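Local coordinates for protein putative solute-binding component of ABC transporter (Clostridium phytofermentans, PDB 4YS6) that probably serves as the sugar-binding component of an ABC transporter and holds a beta-D-glucose molecule in the crystal, at residues G163-T171 with Y233-C244; M281-K292 with P336-L347. All blocks are in the same frame, centred on the assembly; numbering follows the deposited sequence.

Contact 1: residues G163-T171 with Y233-C244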
# COMPACT_ATOMS: atom_id res chain seq x y z
N GLY A 163 -29.15 -9.67 4.60
CA GLY A 163 -28.49 -8.93 5.65
C GLY A 163 -29.55 -8.39 6.60
O GLY A 163 -30.63 -8.96 6.71
N PRO A 164 -29.27 -7.26 7.26
CA PRO A 164 -28.07 -6.46 7.10
C PRO A 164 -26.84 -7.07 7.76
O PRO A 164 -26.95 -7.88 8.69
CB PRO A 164 -28.44 -5.14 7.77
CG PRO A 164 -29.39 -5.53 8.82
CD PRO A 164 -30.20 -6.66 8.24
N PHE A 165 -25.69 -6.65 7.26
CA PHE A 165 -24.40 -6.94 7.86
C PHE A 165 -23.72 -5.63 8.22
O PHE A 165 -23.80 -4.66 7.47
CB PHE A 165 -23.49 -7.70 6.92
CG PHE A 165 -24.04 -9.00 6.44
CD1 PHE A 165 -23.85 -10.14 7.19
CD2 PHE A 165 -24.70 -9.09 5.23
CE1 PHE A 165 -24.34 -11.35 6.77
CE2 PHE A 165 -25.18 -10.31 4.79
CZ PHE A 165 -25.00 -11.44 5.57
N ASN A 166 -23.01 -5.63 9.34
CA ASN A 166 -22.34 -4.42 9.82
C ASN A 166 -20.90 -4.38 9.32
O ASN A 166 -20.15 -5.31 9.51
CB ASN A 166 -22.39 -4.36 11.33
CG ASN A 166 -23.79 -4.14 11.85
OD1 ASN A 166 -24.32 -4.95 12.62
ND2 ASN A 166 -24.42 -3.06 11.41
N LEU A 167 -20.55 -3.25 8.71
CA LEU A 167 -19.25 -3.03 8.10
C LEU A 167 -18.58 -1.79 8.68
O LEU A 167 -19.27 -0.82 8.93
CB LEU A 167 -19.42 -2.83 6.59
CG LEU A 167 -18.19 -2.44 5.77
CD1 LEU A 167 -17.28 -3.60 5.63
CD2 LEU A 167 -18.58 -1.91 4.40
N GLU A 168 -17.28 -1.83 8.91
CA GLU A 168 -16.51 -0.59 9.08
C GLU A 168 -15.34 -0.59 8.11
O GLU A 168 -14.94 -1.63 7.61
CB GLU A 168 -16.04 -0.42 10.53
CG GLU A 168 -17.21 -0.33 11.56
CD GLU A 168 -18.02 0.96 11.48
OE1 GLU A 168 -17.50 1.97 10.95
OE2 GLU A 168 -19.17 0.98 11.97
N ILE A 169 -14.79 0.59 7.85
CA ILE A 169 -13.84 0.78 6.76
C ILE A 169 -12.65 1.60 7.23
O ILE A 169 -12.84 2.63 7.87
CB ILE A 169 -14.49 1.51 5.58
CG1 ILE A 169 -15.72 0.76 5.05
CG2 ILE A 169 -13.49 1.72 4.46
CD1 ILE A 169 -16.65 1.68 4.26
N PHE A 170 -11.45 1.12 6.91
CA PHE A 170 -10.19 1.81 7.23
C PHE A 170 -9.33 1.83 5.99
O PHE A 170 -8.95 0.76 5.50
CB PHE A 170 -9.43 1.10 8.34
CG PHE A 170 -10.06 1.23 9.69
CD1 PHE A 170 -11.25 0.58 9.98
CD2 PHE A 170 -9.46 2.00 10.68
CE1 PHE A 170 -11.84 0.73 11.22
CE2 PHE A 170 -10.04 2.13 11.92
CZ PHE A 170 -11.24 1.50 12.18
N THR A 171 -9.05 3.02 5.45
CA THR A 171 -8.10 3.09 4.34
C THR A 171 -6.85 3.90 4.74
O THR A 171 -6.58 4.15 5.92
CB THR A 171 -8.77 3.65 3.04
OG1 THR A 171 -7.94 3.36 1.90
CG2 THR A 171 -9.04 5.13 3.13
N TYR A 233 -20.52 -0.94 19.08
CA TYR A 233 -20.47 -2.41 19.12
C TYR A 233 -20.16 -2.91 20.53
O TYR A 233 -19.48 -3.91 20.73
CB TYR A 233 -19.43 -2.94 18.11
CG TYR A 233 -19.68 -2.51 16.68
CD1 TYR A 233 -20.57 -3.20 15.86
CD2 TYR A 233 -19.03 -1.39 16.14
CE1 TYR A 233 -20.81 -2.78 14.54
CE2 TYR A 233 -19.27 -0.97 14.83
CZ TYR A 233 -20.16 -1.68 14.03
OH TYR A 233 -20.39 -1.27 12.73
N ALA A 234 -20.64 -2.17 21.52
CA ALA A 234 -20.39 -2.51 22.93
C ALA A 234 -21.59 -3.24 23.48
O ALA A 234 -21.50 -3.92 24.50
CB ALA A 234 -20.12 -1.25 23.74
N ASP A 235 -22.71 -3.06 22.80
CA ASP A 235 -23.91 -3.84 23.05
C ASP A 235 -23.76 -5.16 22.30
O ASP A 235 -22.65 -5.56 21.96
CB ASP A 235 -25.17 -3.07 22.62
CG ASP A 235 -25.12 -2.62 21.15
OD1 ASP A 235 -24.31 -3.15 20.37
OD2 ASP A 235 -25.92 -1.73 20.79
N GLY A 236 -24.88 -5.82 22.04
CA GLY A 236 -24.83 -7.12 21.41
C GLY A 236 -24.46 -7.09 19.94
O GLY A 236 -24.35 -8.16 19.32
N THR A 237 -24.24 -5.91 19.37
CA THR A 237 -24.10 -5.79 17.92
C THR A 237 -22.85 -6.53 17.43
O THR A 237 -21.74 -6.32 17.92
CB THR A 237 -24.04 -4.33 17.46
OG1 THR A 237 -25.22 -3.65 17.93
CG2 THR A 237 -23.99 -4.24 15.94
N LYS A 238 -23.07 -7.40 16.45
CA LYS A 238 -21.98 -8.09 15.79
C LYS A 238 -21.40 -7.18 14.71
O LYS A 238 -22.13 -6.58 13.93
CB LYS A 238 -22.46 -9.42 15.18
CG LYS A 238 -21.37 -10.20 14.43
CD LYS A 238 -21.83 -11.61 14.05
CE LYS A 238 -20.85 -12.31 13.10
NZ LYS A 238 -19.49 -11.69 13.04
N LEU A 239 -20.08 -7.07 14.72
CA LEU A 239 -19.36 -6.44 13.64
C LEU A 239 -19.04 -7.54 12.66
O LEU A 239 -18.33 -8.48 13.01
CB LEU A 239 -18.10 -5.76 14.18
CG LEU A 239 -17.17 -5.14 13.17
CD1 LEU A 239 -17.90 -4.16 12.31
CD2 LEU A 239 -16.04 -4.45 13.91
N ASP A 240 -19.59 -7.47 11.45
CA ASP A 240 -19.48 -8.59 10.51
C ASP A 240 -18.22 -8.52 9.64
O ASP A 240 -17.65 -9.55 9.30
CB ASP A 240 -20.71 -8.65 9.61
CG ASP A 240 -22.00 -8.94 10.40
OD1 ASP A 240 -22.15 -10.10 10.85
OD2 ASP A 240 -22.83 -8.03 10.62
N ALA A 241 -17.78 -7.30 9.30
CA ALA A 241 -16.58 -7.14 8.48
C ALA A 241 -15.92 -5.81 8.71
O ALA A 241 -16.59 -4.80 8.93
CB ALA A 241 -16.92 -7.28 6.99
N VAL A 242 -14.59 -5.81 8.64
CA VAL A 242 -13.82 -4.56 8.58
C VAL A 242 -12.96 -4.58 7.32
O VAL A 242 -12.03 -5.38 7.18
CB VAL A 242 -12.93 -4.35 9.81
CG1 VAL A 242 -12.40 -2.91 9.85
CG2 VAL A 242 -13.72 -4.61 11.09
N LEU A 243 -13.29 -3.70 6.40
CA LEU A 243 -12.49 -3.50 5.20
C LEU A 243 -11.30 -2.64 5.58
O LEU A 243 -11.46 -1.46 5.87
CB LEU A 243 -13.33 -2.82 4.12
CG LEU A 243 -12.57 -2.32 2.90
CD1 LEU A 243 -11.91 -3.52 2.20
CD2 LEU A 243 -13.54 -1.57 1.98
N CYS A 244 -10.13 -3.27 5.62
CA CYS A 244 -8.88 -2.55 5.85
C CYS A 244 -8.08 -2.60 4.58
O CYS A 244 -7.85 -3.69 4.05
CB CYS A 244 -8.06 -3.16 6.97
SG CYS A 244 -8.93 -3.13 8.56
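Glu168 and Tyr233 approach from opposite directions and meet through their polar ends. The Tyr233 hydroxyl donates to Glu168 OE2 at 2.7 Å and uses the anti lone pair of that oxygen. The carboxylate stands steeply to the phenol ring, their planes 80° apart, and OE2 lies at the ring edge. Glu168 reaches this place because its chain bends at chi2 (-70°). Its other oxygen, OE1, is hydrogen-bonded to Ser203. One face of the Tyr233 ring carries Leu239 CB, and helix 218-232 touches both Glu168 and Tyr233 through Ile228.

Asp240 sits at the start of the pairing, beside Asn166. Its OD2 takes a nearly straight bond from Asn166 N at 2.7 Å, again on an anti lone pair. The carboxylate stands almost perpendicular to the Phe165 ring and lies at its edge, with Asp240 CG 3.9 Å from Phe165 CD1.

From here strands 165-170 and 241-244 run parallel as neighbours in a four-stranded parallel sheet. Asn166 O accepts from both Asp240 N and Ala241 N. Glu168 N donates to Ala241 O, Leu243 N to Glu168 O and Phe170 N to Leu243 O. On one face, Leu167 CD1 rests 3.9 Å from Ala241 CB, and Ile169 lies alongside Leu243, CG2 to CD2 4.1 Å. Helix 177-195 covers this side through Met187. On the other face, Phe170 CD1 meets Val242 CG1 at 3.7 Å, and Cys244 SG makes an oblique sulfur-aromatic contact with the Phe170 ring. Arg224 adds a cation-pi contact to that ring.

The Leu167 and Leu243 face is thus apolar, while the Val242 and Phe170 face also holds the buried Glu168 carboxylate. The Tyr233 donor, with Ser203 at the other oxygen, would be consistent with a charged carboxylate.

Contact 2: residues M281-K292 with P336-L347. With BGC (beta-D-glucopyranose), chain D.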
# COMPACT_ATOMS: atom_id res chain seq x y z
N MSE A 281 -2.95 -14.00 11.16
CA MSE A 281 -3.76 -14.90 10.33
C MSE A 281 -3.65 -16.34 10.81
O MSE A 281 -4.64 -17.08 10.81
CB MSE A 281 -3.38 -14.84 8.83
CG MSE A 281 -3.70 -13.55 8.16
SE MSE A 281 -3.54 -13.68 6.18
CE MSE A 281 -2.70 -15.43 6.15
N LEU A 282 -2.46 -16.76 11.23
CA LEU A 282 -2.28 -18.11 11.76
C LEU A 282 -3.07 -18.36 13.05
O LEU A 282 -3.35 -19.51 13.40
CB LEU A 282 -0.81 -18.42 11.99
CG LEU A 282 0.09 -18.26 10.75
CD1 LEU A 282 1.50 -18.75 11.01
CD2 LEU A 282 -0.48 -18.91 9.53
N ASP A 283 -3.41 -17.27 13.76
CA ASP A 283 -4.19 -17.36 15.00
C ASP A 283 -5.65 -17.01 14.76
O ASP A 283 -6.41 -16.84 15.71
CB ASP A 283 -3.64 -16.42 16.08
CG ASP A 283 -2.37 -16.95 16.73
OD1 ASP A 283 -2.18 -18.19 16.76
OD2 ASP A 283 -1.58 -16.13 17.24
N GLY A 284 -6.03 -16.87 13.50
CA GLY A 284 -7.43 -16.66 13.16
C GLY A 284 -7.90 -15.22 13.36
O GLY A 284 -9.11 -14.98 13.40
N LYS A 285 -6.98 -14.27 13.46
CA LYS A 285 -7.36 -12.89 13.77
C LYS A 285 -7.41 -11.97 12.54
O LYS A 285 -7.91 -10.87 12.61
CB LYS A 285 -6.39 -12.27 14.78
CG LYS A 285 -6.47 -12.80 16.18
CD LYS A 285 -5.48 -12.02 17.03
CE LYS A 285 -4.97 -12.79 18.23
NZ LYS A 285 -3.75 -12.13 18.80
N GLN A 286 -6.92 -12.45 11.41
CA GLN A 286 -7.04 -11.71 10.16
C GLN A 286 -7.41 -12.74 9.09
O GLN A 286 -6.89 -13.86 9.07
CB GLN A 286 -5.76 -10.98 9.82
CG GLN A 286 -5.81 -10.29 8.49
CD GLN A 286 -4.71 -9.27 8.31
OE1 GLN A 286 -4.19 -8.69 9.26
NE2 GLN A 286 -4.39 -9.01 7.06
N SER A 287 -8.33 -12.37 8.21
CA SER A 287 -8.88 -13.33 7.24
C SER A 287 -7.99 -13.61 6.04
O SER A 287 -7.88 -14.74 5.57
CB SER A 287 -10.22 -12.79 6.70
OG SER A 287 -11.12 -12.55 7.76
N MSE A 288 -7.40 -12.54 5.53
CA MSE A 288 -6.61 -12.62 4.31
C MSE A 288 -5.69 -11.41 4.24
O MSE A 288 -5.85 -10.43 4.99
CB MSE A 288 -7.53 -12.66 3.09
CG MSE A 288 -8.40 -11.43 2.94
SE MSE A 288 -7.58 -9.86 2.07
CE MSE A 288 -8.19 -10.12 0.23
N SER A 289 -4.72 -11.50 3.34
CA SER A 289 -3.91 -10.38 3.00
C SER A 289 -3.60 -10.50 1.51
O SER A 289 -4.13 -11.37 0.81
CB SER A 289 -2.65 -10.31 3.87
OG SER A 289 -1.93 -9.08 3.68
N ILE A 290 -2.85 -9.56 1.00
CA ILE A 290 -2.49 -9.54 -0.42
C ILE A 290 -0.98 -9.53 -0.43
O ILE A 290 -0.36 -8.69 0.24
CB ILE A 290 -3.07 -8.31 -1.16
CG1 ILE A 290 -4.60 -8.28 -1.16
CG2 ILE A 290 -2.51 -8.22 -2.60
CD1 ILE A 290 -5.26 -9.39 -1.88
N PHE A 291 -0.38 -10.45 -1.16
CA PHE A 291 1.06 -10.53 -1.26
C PHE A 291 1.53 -9.76 -2.48
O PHE A 291 1.12 -10.04 -3.60
CB PHE A 291 1.54 -11.97 -1.35
CG PHE A 291 3.03 -12.11 -1.55
CD1 PHE A 291 3.93 -11.52 -0.67
CD2 PHE A 291 3.53 -12.85 -2.60
CE1 PHE A 291 5.30 -11.66 -0.86
CE2 PHE A 291 4.88 -13.01 -2.78
CZ PHE A 291 5.77 -12.40 -1.89
N LYS A 292 2.40 -8.80 -2.23
CA LYS A 292 3.04 -8.00 -3.24
C LYS A 292 4.56 -8.21 -3.10
O LYS A 292 5.20 -7.75 -2.15
CB LYS A 292 2.65 -6.52 -3.08
CG LYS A 292 1.13 -6.30 -3.04
CD LYS A 292 0.72 -4.86 -3.28
CE LYS A 292 1.27 -3.89 -2.25
NZ LYS A 292 0.60 -2.57 -2.48
N PRO A 336 -0.73 -8.43 -7.95
CA PRO A 336 -0.85 -8.76 -6.53
C PRO A 336 -1.50 -10.13 -6.39
O PRO A 336 -2.25 -10.53 -7.29
CB PRO A 336 -1.72 -7.63 -5.98
CG PRO A 336 -2.61 -7.29 -7.12
CD PRO A 336 -1.81 -7.53 -8.38
N VAL A 337 -1.21 -10.84 -5.30
CA VAL A 337 -1.65 -12.22 -5.15
C VAL A 337 -2.42 -12.39 -3.85
O VAL A 337 -1.95 -11.98 -2.79
CB VAL A 337 -0.45 -13.21 -5.17
CG1 VAL A 337 -0.91 -14.64 -4.99
CG2 VAL A 337 0.31 -13.07 -6.49
N PHE A 338 -3.57 -13.03 -3.94
CA PHE A 338 -4.35 -13.32 -2.73
C PHE A 338 -3.59 -14.27 -1.80
O PHE A 338 -3.14 -15.33 -2.23
CB PHE A 338 -5.69 -13.93 -3.12
CG PHE A 338 -6.55 -14.32 -1.97
CD1 PHE A 338 -6.46 -15.58 -1.41
CD2 PHE A 338 -7.47 -13.44 -1.45
CE1 PHE A 338 -7.26 -15.95 -0.35
CE2 PHE A 338 -8.28 -13.81 -0.38
CZ PHE A 338 -8.16 -15.07 0.16
N ALA A 339 -3.49 -13.90 -0.52
CA ALA A 339 -2.87 -14.74 0.47
C ALA A 339 -3.78 -15.00 1.68
O ALA A 339 -4.46 -14.11 2.19
CB ALA A 339 -1.57 -14.11 0.92
N ASP A 340 -3.77 -16.23 2.16
CA ASP A 340 -4.38 -16.50 3.44
C ASP A 340 -3.61 -17.62 4.10
O ASP A 340 -2.54 -18.00 3.64
CB ASP A 340 -5.87 -16.82 3.30
CG ASP A 340 -6.16 -18.09 2.52
OD1 ASP A 340 -5.27 -18.93 2.26
OD2 ASP A 340 -7.35 -18.26 2.18
N ALA A 341 -4.12 -18.12 5.21
CA ALA A 341 -3.31 -19.04 5.99
C ALA A 341 -3.15 -20.38 5.29
O ALA A 341 -2.25 -21.14 5.64
CB ALA A 341 -3.90 -19.24 7.33
N THR A 342 -4.01 -20.68 4.32
CA THR A 342 -3.87 -21.92 3.57
C THR A 342 -2.84 -21.87 2.44
O THR A 342 -2.45 -22.94 1.96
CB THR A 342 -5.20 -22.39 2.94
OG1 THR A 342 -5.56 -21.55 1.84
CG2 THR A 342 -6.32 -22.40 3.99
N ASN A 343 -2.40 -20.69 2.01
CA ASN A 343 -1.34 -20.66 0.98
C ASN A 343 -0.14 -19.81 1.36
O ASN A 343 0.78 -19.67 0.56
CB ASN A 343 -1.91 -20.19 -0.38
CG ASN A 343 -2.33 -18.73 -0.39
OD1 ASN A 343 -2.22 -18.03 0.61
ND2 ASN A 343 -2.79 -18.27 -1.55
N TYR A 344 -0.11 -19.26 2.57
CA TYR A 344 0.99 -18.39 2.94
C TYR A 344 2.35 -19.09 2.89
O TYR A 344 3.34 -18.45 2.57
CB TYR A 344 0.77 -17.80 4.34
CG TYR A 344 1.31 -18.68 5.43
CD1 TYR A 344 2.62 -18.54 5.87
CD2 TYR A 344 0.52 -19.66 5.98
CE1 TYR A 344 3.12 -19.37 6.85
CE2 TYR A 344 1.00 -20.49 6.97
CZ TYR A 344 2.30 -20.34 7.39
OH TYR A 344 2.80 -21.16 8.38
N LYS A 345 2.42 -20.39 3.19
CA LYS A 345 3.75 -21.01 3.23
C LYS A 345 4.30 -21.09 1.83
O LYS A 345 5.47 -20.77 1.59
CB LYS A 345 3.75 -22.41 3.87
CG LYS A 345 5.18 -23.00 3.91
CD LYS A 345 5.24 -24.45 4.30
CE LYS A 345 6.70 -24.95 4.29
NZ LYS A 345 7.18 -25.38 2.93
N GLU A 346 3.47 -21.53 0.88
CA GLU A 346 3.91 -21.56 -0.51
C GLU A 346 4.27 -20.17 -1.05
O GLU A 346 5.26 -20.03 -1.77
CB GLU A 346 2.85 -22.19 -1.41
CG GLU A 346 3.15 -22.02 -2.90
CD GLU A 346 2.29 -22.88 -3.79
OE1 GLU A 346 1.57 -23.75 -3.25
OE2 GLU A 346 2.33 -22.69 -5.03
N LEU A 347 3.48 -19.16 -0.71
CA LEU A 347 3.71 -17.83 -1.22
C LEU A 347 4.88 -17.13 -0.61
O LEU A 347 5.57 -16.40 -1.33
CB LEU A 347 2.48 -16.95 -1.02
CG LEU A 347 1.28 -17.22 -1.92
CD1 LEU A 347 0.22 -16.21 -1.54
CD2 LEU A 347 1.63 -17.12 -3.41
C2 BGC D . 1.49 0.73 -0.39
C3 BGC D . 1.03 -0.33 0.55
C4 BGC D . 1.42 -0.06 1.95
C5 BGC D . 1.03 1.31 2.40
C6 BGC D . 1.60 1.70 3.74
C1 BGC D . 0.91 2.09 0.05
O1 BGC D . 1.28 3.07 -0.71
O2 BGC D . 1.04 0.44 -1.71
O3 BGC D . 1.62 -1.60 0.07
O4 BGC D . 0.78 -0.98 2.87
O5 BGC D . 1.53 2.26 1.41
O6 BGC D . 2.98 1.40 3.84
O HOH W 1 -6.56 -17.11 6.68
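Ser289 and Ala339 form a hydrogen-bonded pair in an antiparallel ladder, where edge strand 289-291 lies against strand 331-339 of the mixed seven-stranded sheet. This is part of a periplasmic binding protein fold.

The backbone bonds come in two reciprocal pairs. Ser289 N donates to Ala339 O at 2.9 Å, and Ala339 N returns the bond to Ser289 O. Phe291 and Val337 do the same, with Phe291 N to Val337 O at 2.7 Å. Beyond the ladder, a water links Ser287 O to Ala341 N.

Apolar contacts lie on both faces. Ile290 runs alongside Pro336, CG2 to CB 3.5 Å. Next to it, Met288, a selenomethionine, crosses Phe338 at about a right angle. Its chain bends at chi2 and chi3, which brings CE back to within 3.7 Å of Phe338 CE2, close to where CB also touches. On the opposite face, Phe291 CB packs near Ala339 CB and Leu347 CD1, and its ring meets Tyr353 edge-to-face. Away from the sheet, Leu282 of helix 275-282 crosses Tyr344 of helix 344-349 at about a right angle, Leu282 CD2 lying 3.4 Å from Tyr344 CE2.

Polar side chains shape a turn and reach the sugar. Asp340 OD1 accepts from Thr342 N in an Asx turn. Lys292 NZ is hydrogen-bonded to Gln271, and it donates to glucose O3 at 2.9 Å and weakly to O2.

How the contacts relate
Both segments of contact 1 precede those of contact 2 in the sequence. Their centres are 21 Å apart, and their nearest atoms are about 6 Å apart without touching. Contact 1 belongs to the four-stranded parallel sheet and contact 2 to the mixed seven-stranded one, and each pairs neighbouring strands within its own sheet. Helix 247-260 follows strand 241-244 and touches residues of both contacts. The side chain of Cys244 in contact 1 is about 10 Å from the sugar, whereas Lys292 of contact 2 binds it directly. Two sheets with the ligand between them fit the two-lobed architecture of periplasmic binding proteins.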